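Side-chain contacts in 4-phosphoerythronate dehydrogenase (Lactobacillus jensenii, PDB 4PRK), which probably catalyses the NAD-dependent interconversion of D-lactate and pyruvate, as a member of the D-2-hydroxyacid dehydrogenase family: residues I60-L65 against K71-R76; I83-A88 against L93-V98; P181-E184 against T188-D191; I202-P207 against N214-K219; V239-L244 against D259-E264. All coordinates share one frame; numbering follows the deposited sequence.

The five contacts fall into two groups. Contacts 1 and 2, with centres 8 Å apart, lie on neighbouring strands 72-75 and 94-96 of the five-stranded parallel sheet, where Ile73 is hydrogen-bonded to Thr94 and Thr96. Contacts 3, 4 and 5 lie within the NAD-binding Rossmann domain. There contacts 4 and 5 adjoin, their centres 10 Å apart, with Ile216 O and Asp240 N probably hydrogen-bonded, whereas contact 3 sits at the edge strand of that domain's parallel sheet, its centre 18 Å from that of contact 4. Contacts 2 and 4, in different domains, come within about 13 Å at their nearest atoms. In this family the active site lies in the cleft between the two domains.

Contact 1 of 5, residues I60-L65 against K71-R76; sequences IVYKKL and KSIGLR
Leu65 and Lys71 make the nearest backbone approach, 7.9 Å from CA to CA, so helix 60-67 and strand 72-75 stand well apart and the side chains of Tyr62, Leu65 and Ile73 bridge the gap. Ile73 is the strand's contribution: its CA-CB bond points toward the helix, and its two longer-branch carbons are divided between the two helix residues. Ile73 CD1 lies 4.1 Å from Tyr62 CE2, approaching the phenol ring obliquely, and the two side chains cross at about a right angle. One bond back, Ile73 CG1 meets Leu65 CD1 at 4.3 Å. Tyr62 and Leu65 are three positions apart, nearly one helical turn, and therefore face the sheet together. With its CG anti to the carbonyl carbon (chi1 -60°), Tyr62 brings its ring nearer the strand than its CA-CB direction alone would suggest.

The apolar ring carbons and branched aliphatic chains suit this buried layer, where no hydrogen bond joins the two segments. The phenol still needs a polar partner, and Tyr62 OH finds one in Leu56 O, with a weak bond from Asp84 N besides. On the strand side, Ile73 also touches Leu50 of strand 47-50. Helix 60-67 is the crossover between the adjacent parallel strands 47-50 and 72-75, and this helix-on-sheet packing is typical of a beta-alpha-beta unit in a flavodoxin-like domain.

Contact 2 of 5, residues I83-A88 against L93-V98; sequences IDFDLA and LTVTNV
Val95 projects toward segment 83-88 and is met there by three side chains. Its CG2, set anti to the carbonyl carbon while CG1 is anti to the backbone N (chi1 -169°), carries two of these meetings: Ala88 CB lies 3.9 Å from it and Ile83 CG2 4.3 Å. The third partner, the Phe85 ring, presents CE2 to Val95 CB at 4.3 Å, approaching obliquely. Ala88 is small enough to let the helix come close to the strand segment 93-98 on which it packs, and its methyl also meets Leu93, CB to CB 4.4 Å.

Beside this apolar group is one polar link. Leu93 N donates to Ala88 O over 2.8 Å, nearly straight at the hydrogen (163°), with the donor tilted 28° from the carbonyl plane. At the other end of the helix, Asp84 caps it by accepting a weak bond from Leu87 N. Leu93 also reaches Tyr62 of helix 60-67, and Ile83 touches Ile73 and Leu75 of the adjacent strand 72-75. The chemistry is thus mostly that of a hydrophobic core: branched and aromatic carbons hold the crossover helix on its strand, while one backbone bond spans the turn from helix to strand.

Contact 3 of 5, residues P181-E184 against T188-D191; sequences PEVE and TYAD
Apolar packing comes from Val183 and Tyr189, whose side chains cross at about a right angle. With CG1 anti to the carbonyl carbon (chi1 -59°), CG2 of Val183 falls between backbone N and carbonyl carbon and approaches the outer end of the tyrosine obliquely, 3.9 Å from Tyr189 CZ and a close 3.2 Å from its OH. That hydroxyl has its polar partner in Asn180 N, which fixes the far end of the ring.

A carboxylate-to-ring contact is supplied by Glu184. Its OE2 lies at the edge of the Tyr189 ring, near the ring plane and 3.7 Å from CD2, where a carboxylate oxygen meets the slightly positive ring hydrogens; the carboxylate plane is turned 48° from that of the ring. The other oxygen, OE1, is hydrogen-bonded to Tyr179 OH.

Water completes the join: it donates to Glu184 OE2 at 2.8 Å and accepts from Tyr189 N at 3.0 Å, linking segments 181-184 and 188-191, which share no direct hydrogen bond. Neighbouring subunits close in, with Glu182 bonded to His156 of the second and Glu184 packed on Tyr145 of the third. The arrangement belongs to the edge of a Rossmann sheet, where a loop containing a 3-10 turn leads from strand 171-175 to the outermost strand 188-189.

Contact 4 of 5, residues I202-P207 against N214-K219; sequences ISLHTP and NMIGKK
No flat group takes part where Leu204 and Thr206 meet Met215 and Ile216. The one aromatic ring of the two segments, that of His205, leaves the backbone away from segment 214-219; it packs on Ile157 and Val161 of helix 155-167, and its NE2 shares a 2.6 Å hydrogen bond with Ser203 OG. Side chains alternate along the strand and its extension, Ser203 and His205 to one side, Leu204 and Thr206 to the other.

Leu204 works with both its methyls: CD1 and CD2 each lie 4.1 Å from Ile216 CG1, and the two side chains cross obliquely. Leu204 CD2 also runs past the end of Met215, 4.2 Å from its CE, the chains pointing in opposite directions. Met215 is flexible enough to serve two neighbours. Extended as far as SD and then bent there (chi3 101°), it turns its methyl back toward the strand and reaches Thr206 tip to tip, with Met215 CE 4.0 Å from Thr206 CB and SD 4.0 Å from Thr206 CG2. Threonine suits this place because it offers a methyl to the thioether while its hydroxyl, OG1, is hydrogen-bonded to Ile152 O.

The contact covers the end of strand 201-204, which lies between strands 148-152 and 229-232. Leu204 touches Ile152 on one neighbour and Asn232 on the other, and Met215 also packs on Ile152. Thr206 touches the GxGxxG turn, which in Rossmann dehydrogenases usually binds the dinucleotide and probably does so here. Beyond Ile216, Gly217 is the N-cap of helix 218-223, which crosses over to strand 229-232.

Contact 5 of 5, residues V239-L244 against D259-E264; sequences VDTAAL and DTLAHE
The start of helix 241-250, at Thr241, faces Leu261 and Ala262 in the loop that follows strand 255-258, so the contact pairs a helix N-terminus with the exit of a neighbouring strand. Its direct part is small. Thr241 OG1 lies 4.0 Å from Ala262 CB and 4.4 Å from Leu261 CD2, the hydroxyl being brought beside the backbone N and anti to the carbonyl carbon (chi1 -50°). Ala262, the second residue of a type II turn, turns its small methyl to that hydroxyl.

A bridging water does more. It is 2.8 Å from Thr241 OG1, accepts from Ala262 N at 2.9 Å and donates to Val239 O, so one molecule ties the hydroxyl and two backbone groups together across the gap.

Each side is also braced internally. Asp240 is the N-cap of the helix, its OD1 accepting from Ala243 N at 3.1 Å, from above the carboxylate plane. In the loop, the turn runs from Leu261 to Glu264, whose carboxylate takes two bonds. Leu261 N meets Glu264 OE2 at 2.7 Å, nearly along the C-O axis. Thr260 OG1 donates to Glu264 OE2 at 2.5 Å from above the plane. Leu261 and Thr241 both pack on Leu284 of helix 279-285. The helix N-terminus and the loop after strand 255-258 both lie at the C-terminal edge of the parallel sheet, where Rossmann folds carry their functional loops.

Contact 1 of 5, residues I60-L65 against K71-R76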
# COMPACT_ATOMS: atom_id res chain seq x y z
N ILE A 60 -4.14 -24.58 -47.21
CA ILE A 60 -5.07 -25.73 -47.13
C ILE A 60 -5.51 -25.98 -45.67
O ILE A 60 -6.63 -26.46 -45.40
CB ILE A 60 -4.53 -27.02 -47.83
CG1 ILE A 60 -3.72 -27.94 -46.88
CG2 ILE A 60 -3.72 -26.65 -49.08
CD1 ILE A 60 -2.37 -27.43 -46.42
N VAL A 61 -4.61 -25.64 -44.75
CA VAL A 61 -4.93 -25.58 -43.32
C VAL A 61 -6.14 -24.63 -43.09
O VAL A 61 -7.19 -25.05 -42.56
CB VAL A 61 -3.70 -25.13 -42.51
CG1 VAL A 61 -4.05 -24.97 -41.03
CG2 VAL A 61 -2.53 -26.11 -42.72
N TYR A 62 -6.01 -23.38 -43.55
CA TYR A 62 -7.07 -22.39 -43.44
C TYR A 62 -8.34 -22.81 -44.20
O TYR A 62 -9.44 -22.64 -43.68
CB TYR A 62 -6.63 -21.02 -43.97
CG TYR A 62 -5.44 -20.39 -43.27
CD1 TYR A 62 -4.14 -20.67 -43.71
CD2 TYR A 62 -5.60 -19.50 -42.21
CE1 TYR A 62 -3.04 -20.10 -43.11
CE2 TYR A 62 -4.49 -18.91 -41.60
CZ TYR A 62 -3.20 -19.23 -42.06
OH TYR A 62 -2.07 -18.67 -41.49
N LYS A 63 -8.19 -23.32 -45.42
CA LYS A 63 -9.35 -23.81 -46.17
C LYS A 63 -10.05 -24.87 -45.35
O LYS A 63 -11.27 -24.84 -45.20
CB LYS A 63 -8.98 -24.39 -47.55
CG LYS A 63 -10.17 -25.03 -48.29
CD LYS A 63 -9.88 -25.42 -49.73
CE LYS A 63 -9.68 -24.19 -50.60
NZ LYS A 63 -9.77 -24.46 -52.06
N LYS A 64 -9.26 -25.79 -44.81
CA LYS A 64 -9.79 -26.93 -44.07
C LYS A 64 -10.42 -26.61 -42.69
O LYS A 64 -11.39 -27.27 -42.30
CB LYS A 64 -8.72 -28.00 -43.96
CG LYS A 64 -8.44 -28.62 -45.31
CD LYS A 64 -7.23 -29.53 -45.26
CE LYS A 64 -7.57 -30.92 -45.78
NZ LYS A 64 -6.60 -31.90 -45.25
N LEU A 65 -9.89 -25.62 -41.96
CA LEU A 65 -10.57 -25.14 -40.73
C LEU A 65 -11.94 -24.57 -41.08
O LEU A 65 -12.95 -24.89 -40.44
CB LEU A 65 -9.77 -24.04 -40.03
CG LEU A 65 -8.37 -24.41 -39.57
CD1 LEU A 65 -7.67 -23.16 -39.05
CD2 LEU A 65 -8.40 -25.54 -38.54
N LYS A 71 -14.74 -21.18 -36.83
CA LYS A 71 -15.02 -19.75 -37.09
C LYS A 71 -13.93 -18.77 -36.62
O LYS A 71 -14.04 -17.57 -36.90
CB LYS A 71 -16.35 -19.34 -36.46
CG LYS A 71 -17.55 -20.21 -36.86
CD LYS A 71 -18.77 -19.89 -36.01
CE LYS A 71 -19.14 -18.42 -36.07
NZ LYS A 71 -20.50 -18.21 -35.49
N SER A 72 -12.91 -19.27 -35.90
CA SER A 72 -11.81 -18.41 -35.44
C SER A 72 -10.51 -19.18 -35.21
O SER A 72 -10.49 -20.41 -35.28
CB SER A 72 -12.20 -17.65 -34.17
OG SER A 72 -12.22 -18.49 -33.03
N ILE A 73 -9.42 -18.43 -35.01
CA ILE A 73 -8.12 -18.94 -34.50
C ILE A 73 -7.76 -18.26 -33.14
O ILE A 73 -7.47 -17.03 -33.06
CB ILE A 73 -6.98 -18.74 -35.53
CG1 ILE A 73 -7.27 -19.53 -36.81
CG2 ILE A 73 -5.64 -19.19 -34.97
CD1 ILE A 73 -6.43 -19.06 -37.98
N GLY A 74 -7.80 -19.08 -32.09
CA GLY A 74 -7.50 -18.62 -30.73
C GLY A 74 -6.01 -18.78 -30.43
O GLY A 74 -5.56 -19.84 -29.99
N LEU A 75 -5.26 -17.74 -30.72
CA LEU A 75 -3.90 -17.60 -30.22
C LEU A 75 -3.94 -17.63 -28.72
O LEU A 75 -4.73 -16.88 -28.11
CB LEU A 75 -3.31 -16.23 -30.60
CG LEU A 75 -2.62 -16.10 -31.94
CD1 LEU A 75 -2.80 -17.28 -32.87
CD2 LEU A 75 -3.12 -14.82 -32.57
N ARG A 76 -3.09 -18.46 -28.11
CA ARG A 76 -2.97 -18.49 -26.63
C ARG A 76 -1.93 -17.49 -26.16
O ARG A 76 -1.80 -17.21 -24.94
CB ARG A 76 -2.60 -19.89 -26.12
CG ARG A 76 -3.65 -20.96 -26.43
CD ARG A 76 -3.50 -22.17 -25.51
NE ARG A 76 -2.18 -22.83 -25.52
CZ ARG A 76 -1.73 -23.62 -26.50
NH1 ARG A 76 -0.54 -24.21 -26.39
NH2 ARG A 76 -2.46 -23.81 -27.61

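Contact 2 of 5, residues I83-A88 against L93-V98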
# COMPACT_ATOMS: atom_id res chain seq x y z
N ILE A 83 0.62 -15.58 -37.99
CA ILE A 83 -0.67 -15.66 -38.65
C ILE A 83 -0.63 -14.84 -39.92
O ILE A 83 -0.47 -13.63 -39.89
CB ILE A 83 -1.85 -15.15 -37.78
CG1 ILE A 83 -1.94 -15.91 -36.45
CG2 ILE A 83 -3.18 -15.30 -38.54
CD1 ILE A 83 -2.41 -17.34 -36.56
N ASP A 84 -0.78 -15.54 -41.05
CA ASP A 84 -1.01 -14.91 -42.34
C ASP A 84 -2.47 -14.38 -42.39
O ASP A 84 -3.38 -15.10 -42.83
CB ASP A 84 -0.73 -15.93 -43.43
CG ASP A 84 -0.68 -15.31 -44.79
OD1 ASP A 84 -1.55 -14.47 -45.11
OD2 ASP A 84 0.23 -15.69 -45.55
N PHE A 85 -2.65 -13.13 -41.95
CA PHE A 85 -3.99 -12.49 -41.75
C PHE A 85 -4.81 -12.34 -43.03
O PHE A 85 -6.04 -12.16 -42.99
CB PHE A 85 -3.84 -11.07 -41.16
CG PHE A 85 -3.69 -11.05 -39.67
CD1 PHE A 85 -2.51 -11.47 -39.08
CD2 PHE A 85 -4.72 -10.60 -38.86
CE1 PHE A 85 -2.36 -11.45 -37.71
CE2 PHE A 85 -4.58 -10.57 -37.49
CZ PHE A 85 -3.39 -11.00 -36.91
N ASP A 86 -4.08 -12.37 -44.15
CA ASP A 86 -4.64 -12.34 -45.49
C ASP A 86 -5.52 -13.59 -45.71
O ASP A 86 -6.72 -13.48 -46.01
CB ASP A 86 -3.47 -12.28 -46.48
CG ASP A 86 -3.89 -11.86 -47.85
OD1 ASP A 86 -4.46 -10.76 -47.99
OD2 ASP A 86 -3.63 -12.63 -48.79
N LEU A 87 -4.92 -14.77 -45.53
CA LEU A 87 -5.68 -16.02 -45.60
C LEU A 87 -6.86 -16.03 -44.60
O LEU A 87 -7.94 -16.54 -44.92
CB LEU A 87 -4.78 -17.23 -45.36
CG LEU A 87 -3.93 -17.77 -46.52
CD1 LEU A 87 -4.61 -17.64 -47.88
CD2 LEU A 87 -2.57 -17.11 -46.56
N ALA A 88 -6.66 -15.48 -43.41
CA ALA A 88 -7.72 -15.43 -42.39
C ALA A 88 -8.99 -14.74 -42.90
O ALA A 88 -10.10 -15.28 -42.78
CB ALA A 88 -7.20 -14.72 -41.14
N LEU A 93 -12.13 -16.24 -41.06
CA LEU A 93 -11.60 -16.71 -39.78
C LEU A 93 -11.23 -15.53 -38.86
O LEU A 93 -10.14 -14.97 -39.01
CB LEU A 93 -10.35 -17.59 -39.99
CG LEU A 93 -10.51 -19.03 -40.53
CD1 LEU A 93 -9.21 -19.55 -41.14
CD2 LEU A 93 -11.00 -19.99 -39.44
N THR A 94 -12.10 -15.15 -37.92
CA THR A 94 -11.72 -14.19 -36.87
C THR A 94 -10.40 -14.70 -36.24
O THR A 94 -10.17 -15.91 -36.19
CB THR A 94 -12.82 -13.95 -35.76
OG1 THR A 94 -14.05 -13.47 -36.33
CG2 THR A 94 -12.34 -12.94 -34.69
N VAL A 95 -9.52 -13.78 -35.83
CA VAL A 95 -8.28 -14.11 -35.07
C VAL A 95 -8.33 -13.41 -33.71
O VAL A 95 -8.56 -12.20 -33.63
CB VAL A 95 -7.01 -13.69 -35.85
CG1 VAL A 95 -5.73 -14.26 -35.22
CG2 VAL A 95 -7.13 -14.14 -37.31
N THR A 96 -8.18 -14.19 -32.63
CA THR A 96 -8.09 -13.61 -31.29
C THR A 96 -6.74 -13.95 -30.71
O THR A 96 -6.02 -14.86 -31.20
CB THR A 96 -9.19 -14.10 -30.29
OG1 THR A 96 -9.08 -15.52 -30.06
CG2 THR A 96 -10.60 -13.74 -30.77
N ASN A 97 -6.39 -13.24 -29.64
CA ASN A 97 -5.14 -13.50 -28.97
C ASN A 97 -5.28 -13.19 -27.49
O ASN A 97 -6.32 -12.70 -27.04
CB ASN A 97 -4.03 -12.64 -29.61
CG ASN A 97 -4.12 -11.18 -29.24
OD1 ASN A 97 -5.18 -10.67 -28.82
ND2 ASN A 97 -3.00 -10.47 -29.39
N VAL A 98 -4.18 -13.44 -26.76
CA VAL A 98 -4.08 -13.06 -25.34
C VAL A 98 -3.00 -11.97 -25.13
O VAL A 98 -1.81 -12.24 -24.94
CB VAL A 98 -3.90 -14.30 -24.43
CG1 VAL A 98 -3.97 -13.88 -22.97
CG2 VAL A 98 -5.01 -15.31 -24.71

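Contact 3 of 5, residues P181-E184 against T188-D191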
# COMPACT_ATOMS: atom_id res chain seq x y z
N PRO A 181 -4.48 8.81 -16.54
CA PRO A 181 -4.72 9.41 -15.25
C PRO A 181 -4.75 8.40 -14.10
O PRO A 181 -4.39 8.73 -12.98
CB PRO A 181 -6.10 10.06 -15.40
CG PRO A 181 -6.70 9.50 -16.64
CD PRO A 181 -5.60 8.99 -17.48
N GLU A 182 -5.13 7.17 -14.39
CA GLU A 182 -5.22 6.16 -13.34
C GLU A 182 -3.90 5.69 -12.76
O GLU A 182 -3.87 5.18 -11.65
CB GLU A 182 -6.09 4.98 -13.83
CG GLU A 182 -5.49 4.06 -14.85
CD GLU A 182 -6.55 3.25 -15.61
OE1 GLU A 182 -6.36 3.07 -16.84
OE2 GLU A 182 -7.58 2.79 -15.01
N VAL A 183 -2.78 5.91 -13.44
CA VAL A 183 -1.46 5.61 -12.82
C VAL A 183 -0.86 6.71 -11.89
O VAL A 183 0.13 6.46 -11.13
CB VAL A 183 -0.42 5.18 -13.90
CG1 VAL A 183 -0.90 3.94 -14.64
CG2 VAL A 183 -0.09 6.30 -14.89
N GLU A 184 -1.43 7.91 -11.89
CA GLU A 184 -0.79 8.98 -11.14
C GLU A 184 -0.70 8.83 -9.63
O GLU A 184 0.15 9.47 -9.03
CB GLU A 184 -1.42 10.32 -11.48
CG GLU A 184 -1.11 10.64 -12.96
CD GLU A 184 -1.34 12.08 -13.38
OE1 GLU A 184 -2.51 12.55 -13.32
OE2 GLU A 184 -0.34 12.71 -13.85
N THR A 188 4.96 9.72 -11.21
CA THR A 188 4.91 11.11 -11.72
C THR A 188 5.52 11.08 -13.10
O THR A 188 6.65 10.55 -13.29
CB THR A 188 5.76 12.00 -10.86
OG1 THR A 188 5.20 12.04 -9.53
CG2 THR A 188 5.86 13.43 -11.46
N TYR A 189 4.77 11.56 -14.09
CA TYR A 189 5.31 11.64 -15.43
C TYR A 189 6.46 12.68 -15.52
O TYR A 189 6.47 13.65 -14.81
CB TYR A 189 4.21 11.98 -16.40
CG TYR A 189 3.21 10.87 -16.68
CD1 TYR A 189 3.57 9.77 -17.44
CD2 TYR A 189 1.90 10.99 -16.29
CE1 TYR A 189 2.65 8.77 -17.74
CE2 TYR A 189 0.98 10.00 -16.60
CZ TYR A 189 1.38 8.89 -17.33
OH TYR A 189 0.49 7.91 -17.64
N ALA A 190 7.44 12.37 -16.34
CA ALA A 190 8.63 13.17 -16.50
C ALA A 190 9.24 12.94 -17.87
O ALA A 190 8.89 12.01 -18.56
CB ALA A 190 9.65 12.85 -15.42
N ASP A 191 10.14 13.83 -18.24
CA ASP A 191 10.85 13.75 -19.49
C ASP A 191 11.79 12.57 -19.50
O ASP A 191 12.28 12.16 -18.47
CB ASP A 191 11.65 15.02 -19.72
CG ASP A 191 10.80 16.21 -19.99
OD1 ASP A 191 9.64 16.05 -20.36
OD2 ASP A 191 11.30 17.32 -19.82
O HOH W 1 2.35 13.02 -13.05

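Contact 4 of 5, residues I202-P207 against N214-K219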
# COMPACT_ATOMS: atom_id res chain seq x y z
N ILE A 202 16.08 1.58 -13.18
CA ILE A 202 15.40 1.85 -14.45
C ILE A 202 14.79 0.57 -14.93
O ILE A 202 15.49 -0.43 -15.07
CB ILE A 202 16.39 2.33 -15.54
CG1 ILE A 202 16.92 3.70 -15.11
CG2 ILE A 202 15.68 2.42 -16.86
CD1 ILE A 202 18.03 4.28 -15.94
N SER A 203 13.51 0.60 -15.24
CA SER A 203 12.87 -0.57 -15.77
C SER A 203 12.17 -0.24 -17.04
O SER A 203 11.49 0.78 -17.10
CB SER A 203 11.90 -1.18 -14.75
OG SER A 203 11.26 -2.31 -15.34
N LEU A 204 12.34 -1.13 -18.06
CA LEU A 204 11.83 -0.86 -19.44
C LEU A 204 10.46 -1.48 -19.74
O LEU A 204 10.24 -2.67 -19.50
CB LEU A 204 12.81 -1.35 -20.47
CG LEU A 204 14.25 -0.91 -20.26
CD1 LEU A 204 15.16 -1.49 -21.33
CD2 LEU A 204 14.36 0.62 -20.23
N HIS A 205 9.57 -0.67 -20.34
CA HIS A 205 8.21 -1.11 -20.62
C HIS A 205 7.72 -0.51 -21.92
O HIS A 205 6.61 -0.05 -22.01
CB HIS A 205 7.32 -0.76 -19.42
CG HIS A 205 7.80 -1.41 -18.17
ND1 HIS A 205 7.68 -2.76 -17.96
CD2 HIS A 205 8.56 -0.95 -17.15
CE1 HIS A 205 8.29 -3.09 -16.84
NE2 HIS A 205 8.83 -2.01 -16.33
N THR A 206 8.56 -0.59 -22.94
CA THR A 206 8.35 0.08 -24.21
C THR A 206 8.18 -1.01 -25.26
O THR A 206 8.90 -1.99 -25.24
CB THR A 206 9.54 1.02 -24.56
OG1 THR A 206 9.53 2.15 -23.70
CG2 THR A 206 9.48 1.52 -25.97
N PRO A 207 7.20 -0.84 -26.18
CA PRO A 207 7.06 -1.82 -27.28
C PRO A 207 8.26 -1.74 -28.17
O PRO A 207 8.78 -0.66 -28.39
CB PRO A 207 5.82 -1.34 -28.04
CG PRO A 207 5.64 0.06 -27.65
CD PRO A 207 6.16 0.20 -26.25
N ASN A 214 17.48 -0.53 -29.92
CA ASN A 214 18.62 0.15 -29.23
C ASN A 214 18.31 1.54 -28.68
O ASN A 214 19.13 2.46 -28.68
CB ASN A 214 19.85 0.21 -30.15
CG ASN A 214 20.32 -1.16 -30.51
OD1 ASN A 214 20.69 -1.93 -29.64
ND2 ASN A 214 20.21 -1.51 -31.77
N MET A 215 17.08 1.69 -28.21
CA MET A 215 16.73 2.90 -27.51
C MET A 215 17.65 3.14 -26.32
O MET A 215 17.85 4.29 -25.90
CB MET A 215 15.29 2.72 -27.05
CG MET A 215 14.88 3.49 -25.85
SD MET A 215 13.20 2.98 -25.44
CE MET A 215 13.45 1.85 -24.11
N ILE A 216 18.14 2.08 -25.71
CA ILE A 216 19.07 2.22 -24.59
C ILE A 216 20.40 1.79 -25.11
O ILE A 216 20.67 0.56 -25.28
CB ILE A 216 18.68 1.37 -23.33
CG1 ILE A 216 17.26 1.71 -22.89
CG2 ILE A 216 19.68 1.58 -22.19
CD1 ILE A 216 17.06 3.13 -22.45
N GLY A 217 21.19 2.81 -25.45
CA GLY A 217 22.54 2.62 -25.93
C GLY A 217 23.61 3.38 -25.19
O GLY A 217 23.40 3.88 -24.06
N LYS A 218 24.78 3.43 -25.82
CA LYS A 218 25.97 4.09 -25.25
C LYS A 218 25.63 5.44 -24.64
O LYS A 218 25.93 5.71 -23.48
CB LYS A 218 27.01 4.29 -26.35
CG LYS A 218 28.28 5.00 -25.93
CD LYS A 218 29.09 5.50 -27.13
CE LYS A 218 29.38 7.00 -26.99
NZ LYS A 218 30.11 7.59 -28.16
N LYS A 219 24.96 6.28 -25.40
CA LYS A 219 24.65 7.65 -24.94
C LYS A 219 23.74 7.57 -23.70
O LYS A 219 23.96 8.28 -22.73
CB LYS A 219 24.04 8.48 -26.09
CG LYS A 219 23.39 9.80 -25.69
CD LYS A 219 24.38 10.79 -25.05
CE LYS A 219 23.70 12.09 -24.61
NZ LYS A 219 22.72 12.54 -25.63

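Contact 5 of 5, residues V239-L244 against D259-E264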
# COMPACT_ATOMS: atom_id res chain seq x y z
N VAL A 239 17.73 -2.77 -25.95
CA VAL A 239 19.00 -2.48 -25.31
C VAL A 239 20.14 -2.95 -26.19
O VAL A 239 20.13 -4.09 -26.64
CB VAL A 239 19.10 -3.22 -23.98
CG1 VAL A 239 20.50 -3.07 -23.40
CG2 VAL A 239 18.03 -2.71 -23.00
N ASP A 240 21.10 -2.07 -26.42
CA ASP A 240 22.34 -2.41 -27.13
C ASP A 240 23.23 -3.18 -26.16
O ASP A 240 23.91 -2.57 -25.33
CB ASP A 240 23.06 -1.11 -27.57
CG ASP A 240 24.40 -1.37 -28.32
OD1 ASP A 240 25.14 -2.35 -28.07
OD2 ASP A 240 24.71 -0.54 -29.16
N THR A 241 23.27 -4.50 -26.32
CA THR A 241 24.01 -5.35 -25.43
C THR A 241 25.48 -5.10 -25.26
O THR A 241 26.02 -5.22 -24.15
CB THR A 241 23.87 -6.79 -25.87
OG1 THR A 241 22.48 -7.07 -26.08
CG2 THR A 241 24.49 -7.72 -24.80
N ALA A 242 26.15 -4.78 -26.35
CA ALA A 242 27.56 -4.37 -26.33
C ALA A 242 27.74 -3.20 -25.39
O ALA A 242 28.65 -3.20 -24.54
CB ALA A 242 28.00 -3.97 -27.76
N ALA A 243 26.90 -2.18 -25.57
CA ALA A 243 26.98 -0.96 -24.73
C ALA A 243 26.66 -1.27 -23.29
O ALA A 243 27.22 -0.64 -22.41
CB ALA A 243 26.04 0.14 -25.21
N LEU A 244 25.76 -2.25 -23.08
CA LEU A 244 25.40 -2.70 -21.73
C LEU A 244 26.63 -3.32 -21.05
O LEU A 244 27.01 -2.94 -19.93
CB LEU A 244 24.21 -3.69 -21.80
CG LEU A 244 23.87 -4.47 -20.52
CD1 LEU A 244 23.61 -3.53 -19.38
CD2 LEU A 244 22.69 -5.41 -20.63
N ASP A 259 15.55 -10.21 -18.52
CA ASP A 259 14.77 -11.44 -18.77
C ASP A 259 14.73 -11.73 -20.27
O ASP A 259 14.12 -12.69 -20.70
CB ASP A 259 13.34 -11.26 -18.29
CG ASP A 259 12.56 -12.56 -18.29
OD1 ASP A 259 13.07 -13.56 -17.71
OD2 ASP A 259 11.43 -12.58 -18.87
N THR A 260 15.37 -10.85 -21.04
CA THR A 260 15.32 -10.89 -22.48
C THR A 260 16.57 -10.18 -22.99
O THR A 260 17.04 -9.29 -22.30
CB THR A 260 14.12 -10.15 -23.02
OG1 THR A 260 14.13 -10.22 -24.44
CG2 THR A 260 14.13 -8.65 -22.58
N LEU A 261 17.10 -10.63 -24.14
CA LEU A 261 18.38 -10.17 -24.71
C LEU A 261 18.27 -10.20 -26.22
O LEU A 261 17.65 -11.08 -26.75
CB LEU A 261 19.54 -11.14 -24.36
CG LEU A 261 20.27 -11.06 -23.02
CD1 LEU A 261 21.22 -12.22 -22.84
CD2 LEU A 261 20.99 -9.73 -22.86
N ALA A 262 18.88 -9.26 -26.89
CA ALA A 262 18.99 -9.29 -28.35
C ALA A 262 19.58 -10.62 -28.82
O ALA A 262 20.53 -11.12 -28.21
CB ALA A 262 19.86 -8.14 -28.84
N HIS A 263 18.99 -11.20 -29.85
CA HIS A 263 19.43 -12.50 -30.40
C HIS A 263 19.13 -13.69 -29.53
O HIS A 263 19.67 -14.79 -29.76
CB HIS A 263 20.94 -12.48 -30.72
CG HIS A 263 21.31 -11.38 -31.66
ND1 HIS A 263 22.21 -10.39 -31.33
CD2 HIS A 263 20.85 -11.08 -32.89
CE1 HIS A 263 22.31 -9.55 -32.34
NE2 HIS A 263 21.49 -9.94 -33.30
N GLU A 264 18.26 -13.50 -28.53
CA GLU A 264 17.96 -14.61 -27.60
C GLU A 264 17.35 -15.79 -28.31
O GLU A 264 17.32 -16.91 -27.80
CB GLU A 264 17.00 -14.15 -26.48
CG GLU A 264 15.65 -13.74 -26.97
CD GLU A 264 14.78 -13.17 -25.86
OE1 GLU A 264 13.58 -13.54 -25.84
OE2 GLU A 264 15.28 -12.39 -25.01
O HOH W 2 19.78 -6.97 -25.27